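Local structure of 6-phosphogluconate dehydratase (Shewanella oneidensis, 2GP4) at residues A[362-365]-A[366-369]; A[371-374]-A[375-378]. The protein probably catalyses the dehydration of 6-phosphogluconate in the Entner-Doudoroff pathway and is captured here as the apo form lacking its iron-sulfur cluster. All coordinates share one frame; numbering follows the deposited sequence.

Contact 1. Residues A[362-365]-A[366-369]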
loop_
_atom_site.group_PDB
_atom_site.type_symbol
_atom_site.label_atom_id
_atom_site.label_comp_id
_atom_site.label_asym_id
_atom_site.label_seq_id
_atom_site.Cartn_x
_atom_site.Cartn_y
_atom_site.Cartn_z
ATOM N N ALA A 362 -2.116 -18.611 6.368
ATOM C CA ALA A 362 -1.156 -18.877 5.303
ATOM C C ALA A 362 -0.218 -17.702 5.058
ATOM O O ALA A 362 -0.665 -16.582 4.818
ATOM C CB ALA A 362 -1.878 -19.250 4.029
ATOM N N ASP A 363 1.083 -17.970 5.117
ATOM C CA ASP A 363 2.089 -16.942 4.874
ATOM C C ASP A 363 2.321 -16.720 3.377
ATOM O O ASP A 363 1.657 -17.334 2.537
ATOM C CB ASP A 363 3.405 -17.267 5.610
ATOM C CG ASP A 363 4.012 -18.607 5.194
ATOM O OD1 ASP A 363 4.311 -18.807 3.996
ATOM O OD2 ASP A 363 4.220 -19.460 6.082
ATOM N N ILE A 364 3.271 -15.843 3.059
ATOM C CA ILE A 364 3.580 -15.487 1.678
ATOM C C ILE A 364 4.092 -16.688 0.863
ATOM O O ILE A 364 3.697 -16.860 -0.288
ATOM C CB ILE A 364 4.536 -14.242 1.596
ATOM C CG1 ILE A 364 4.529 -13.620 0.195
ATOM C CG2 ILE A 364 5.954 -14.571 2.049
ATOM C CD1 ILE A 364 3.368 -12.675 -0.054
ATOM N N ASN A 365 4.938 -17.521 1.471
ATOM C CA ASN A 365 5.458 -18.729 0.820
ATOM C C ASN A 365 4.365 -19.751 0.492
ATOM O O ASN A 365 4.436 -20.434 -0.534
ATOM C CB ASN A 365 6.558 -19.374 1.672
ATOM C CG ASN A 365 7.774 -18.471 1.840
ATOM O OD1 ASN A 365 8.479 -18.163 0.873
ATOM N ND2 ASN A 365 8.024 -18.043 3.074
ATOM N N HIS A 366 3.366 -19.840 1.373
ATOM C CA HIS A 366 2.179 -20.673 1.177
ATOM C C HIS A 366 1.356 -20.127 0.007
ATOM O O HIS A 366 0.861 -20.890 -0.828
ATOM C CB HIS A 366 1.328 -20.665 2.455
ATOM C CG HIS A 366 0.298 -21.753 2.523
ATOM N ND1 HIS A 366 -0.310 -22.287 1.406
ATOM C CD2 HIS A 366 -0.255 -22.384 3.587
ATOM C CE1 HIS A 366 -1.178 -23.210 1.778
ATOM N NE2 HIS A 366 -1.164 -23.289 3.094
ATOM N N PHE A 367 1.211 -18.803 -0.031
ATOM C CA PHE A 367 0.560 -18.106 -1.135
ATOM C C PHE A 367 1.243 -18.431 -2.463
ATOM O O PHE A 367 0.573 -18.734 -3.454
ATOM C CB PHE A 367 0.554 -16.593 -0.877
ATOM C CG PHE A 367 0.181 -15.764 -2.073
ATOM C CD1 PHE A 367 -1.135 -15.703 -2.515
ATOM C CD2 PHE A 367 1.147 -15.028 -2.750
ATOM C CE1 PHE A 367 -1.482 -14.928 -3.620
ATOM C CE2 PHE A 367 0.808 -14.251 -3.857
ATOM C CZ PHE A 367 -0.511 -14.201 -4.289
ATOM N N HIS A 368 2.575 -18.380 -2.459
ATOM C CA HIS A 368 3.372 -18.622 -3.654
ATOM C C HIS A 368 3.287 -20.073 -4.126
ATOM O O HIS A 368 3.146 -20.328 -5.314
ATOM C CB HIS A 368 4.825 -18.211 -3.421
ATOM C CG HIS A 368 5.722 -18.485 -4.588
ATOM N ND1 HIS A 368 6.657 -19.496 -4.585
ATOM C CD2 HIS A 368 5.817 -17.887 -5.798
ATOM C CE1 HIS A 368 7.294 -19.505 -5.742
ATOM N NE2 HIS A 368 6.805 -18.536 -6.495
ATOM N N ALA A 369 3.363 -21.010 -3.187
ATOM C CA ALA A 369 3.241 -22.433 -3.492
ATOM C C ALA A 369 1.860 -22.822 -4.044
ATOM O O ALA A 369 1.743 -23.780 -4.810
ATOM C CB ALA A 369 3.593 -23.268 -2.269
#
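The imidazole of His366 takes the methyl group of Ala362 at an oblique angle, CB of Ala362 lying 3.6 Å from CD2 of His366 and about as close to CG. The ring of Phe367 instead meets a backbone oxygen: O of Ile364 sits at its edge, in the ring plane, 4.0 Å from CD2 of Phe367. Beside that oxygen the Ile364 side chain lends a light apolar touch, with its CD1 4.2 Å from the same CD2 of Phe367. The third ring, that of His368, leads away from this turn and meets Phe266, the planes nearly parallel. The side chains of Asp363 and His366 cross at about a right angle, carboxylate and ring planes 67° apart. CG of Asp363 stands between the backbone N and the carbonyl carbon (chi1 59°), which brings OD1 forward to the first turn to accept from the backbone N of His366 at 3.0 Å. This donor reaches OD1 on the anti side and 34° out of the carboxylate plane. The backbone O of Asp363 is used as well, receiving Phe367 N at 3.0 Å, and the next two rungs follow as His368 N to Ile364 O and Ala369 N to Asn365 O. A carboxylate at this end would probably also interact favourably with the positive end of the helix dipole. Loop residues Val426 and Asp423 touch Ala362 and His366 respectively. The arrangement is that of an aspartate N-cap: Asp363 closes the start of the short helix 364-370, its side chain taking up a first-turn N-H that has no helical carbonyl before it.

Contact 2. Residues A[371-374]-A[375-378]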
loop_
_atom_site.group_PDB
_atom_site.type_symbol
_atom_site.label_atom_id
_atom_site.label_comp_id
_atom_site.label_asym_id
_atom_site.label_seq_id
_atom_site.Cartn_x
_atom_site.Cartn_y
_atom_site.Cartn_z
ATOM N N GLY A 371 0.131 -20.964 -6.101
ATOM C CA GLY A 371 0.029 -20.441 -7.464
ATOM C C GLY A 371 0.756 -19.122 -7.618
ATOM O O GLY A 371 1.365 -18.869 -8.653
ATOM N N GLY A 372 0.675 -18.286 -6.580
ATOM C CA GLY A 372 1.424 -17.032 -6.495
ATOM C C GLY A 372 0.975 -15.923 -7.428
ATOM O O GLY A 372 -0.155 -15.929 -7.920
HETATM N N MSE A 373 1.875 -14.968 -7.660
HETATM C CA MSE A 373 1.612 -13.817 -8.515
HETATM C C MSE A 373 1.383 -14.196 -9.976
HETATM O O MSE A 373 0.604 -13.544 -10.665
HETATM C CB MSE A 373 2.745 -12.780 -8.418
HETATM C CG MSE A 373 2.806 -12.006 -7.105
HETATM SE SE MSE A 373 1.095 -11.232 -6.565
HETATM C CE MSE A 373 0.897 -9.900 -7.976
ATOM N N ALA A 374 2.058 -15.243 -10.446
ATOM C CA ALA A 374 1.881 -15.706 -11.825
ATOM C C ALA A 374 0.447 -16.167 -12.092
ATOM O O ALA A 374 -0.087 -15.952 -13.185
ATOM C CB ALA A 374 2.879 -16.809 -12.167
ATOM N N PHE A 375 -0.168 -16.798 -11.093
ATOM C CA PHE A 375 -1.571 -17.198 -11.197
ATOM C C PHE A 375 -2.504 -15.994 -11.069
ATOM O O PHE A 375 -3.394 -15.808 -11.895
ATOM C CB PHE A 375 -1.926 -18.268 -10.158
ATOM C CG PHE A 375 -3.379 -18.638 -10.144
ATOM C CD1 PHE A 375 -3.895 -19.528 -11.080
ATOM C CD2 PHE A 375 -4.237 -18.097 -9.197
ATOM C CE1 PHE A 375 -5.243 -19.874 -11.072
ATOM C CE2 PHE A 375 -5.586 -18.436 -9.180
ATOM C CZ PHE A 375 -6.090 -19.332 -10.121
ATOM N N LEU A 376 -2.292 -15.188 -10.029
ATOM C CA LEU A 376 -3.119 -14.015 -9.766
ATOM C C LEU A 376 -3.149 -13.082 -10.971
ATOM O O LEU A 376 -4.209 -12.599 -11.366
ATOM C CB LEU A 376 -2.588 -13.251 -8.550
ATOM C CG LEU A 376 -3.501 -12.182 -7.951
ATOM C CD1 LEU A 376 -3.957 -12.626 -6.581
ATOM C CD2 LEU A 376 -2.769 -10.860 -7.859
ATOM N N ILE A 377 -1.975 -12.839 -11.549
ATOM C CA ILE A 377 -1.843 -11.909 -12.667
ATOM C C ILE A 377 -2.498 -12.455 -13.936
ATOM O O ILE A 377 -3.108 -11.697 -14.676
ATOM C CB ILE A 377 -0.371 -11.460 -12.871
ATOM C CG1 ILE A 377 0.027 -10.493 -11.745
ATOM C CG2 ILE A 377 -0.166 -10.802 -14.232
ATOM C CD1 ILE A 377 1.491 -10.096 -11.735
ATOM N N LYS A 378 -2.406 -13.763 -14.163
ATOM C CA LYS A 378 -3.079 -14.375 -15.311
ATOM C C LYS A 378 -4.601 -14.235 -15.205
ATOM O O LYS A 378 -5.261 -13.832 -16.169
ATOM C CB LYS A 378 -2.687 -15.844 -15.476
ATOM C CG LYS A 378 -3.381 -16.526 -16.653
ATOM C CD LYS A 378 -3.227 -18.035 -16.628
ATOM C CE LYS A 378 -3.839 -18.654 -17.876
ATOM N NZ LYS A 378 -5.319 -18.696 -17.789
#
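A Schellman motif at Gly371 ends one helix, and the chain turns straight into the first turns of helix 372-383, where Met373, modelled as selenomethionine, packs on Leu376 and Ile377. Both glycines at the junction have positive phi. Gly371 also has no room for a side chain, since a CB there would press on CB of Phe375. The turn hands over to the new helix through O of Gly372, which accepts from Leu376 N at 3.1 Å in a nearly straight bond lying in the carbonyl plane; a weak second bond comes from Phe375 N. One residue on, O of Met373 receives Ile377 N at 2.8 Å, while Lys378 N makes a weak bond to O of Ala374. The Met373 chain leaves with CG beside the backbone N (chi1 -72°) and then bends at both following torsions, curling its methyl end back over the helix surface. There it runs alongside Leu376, both pointing the same way, with SE of Met373 4.1 Å from CD2 of Leu376. Ile377 crosses the same chain at a slant; its CG1 branch lies against the backbone O of Met373, CG1 to O 3.3 Å, and carries CD1 on to the methyl. Without CG1 and CD1, an alanine in place of Ile377 would probably open a gap beside the Met373 methyl and leave it leaning on Leu376 alone within this turn. Helix 252-256 packs against this apolar patch, with Val256 touching both Met373 and Ile377. The Lys378 ammonium end leads away from this turn to a salt bridge with Asp382. CE of Met373 touches both branch ends, which meet it from directions roughly at right angles: 3.8 Å to CD2 of Leu376 and 3.8 Å to CD1 of Ile377.

Contact 1 and contact 2 come in series along the chain, the first at the start of helix 364-370 and the second at the start of helix 372-383, with their centres about 12 Å apart. Both belong to the N-terminal region of the dehydratase and lie on the same side of the chain's centre, each about 19 Å from it. The two helices touch where the Phe367 ring reaches forward to the junction, its CZ 3.9 Å from C of Gly372. Phe266, from a separate loop, is shared: it meets Ile364 and His368 of contact 1 and Met373 of contact 2. Together they form two consecutive helices joined by a tight glycine turn, partly buried at the first contact and buried at the second.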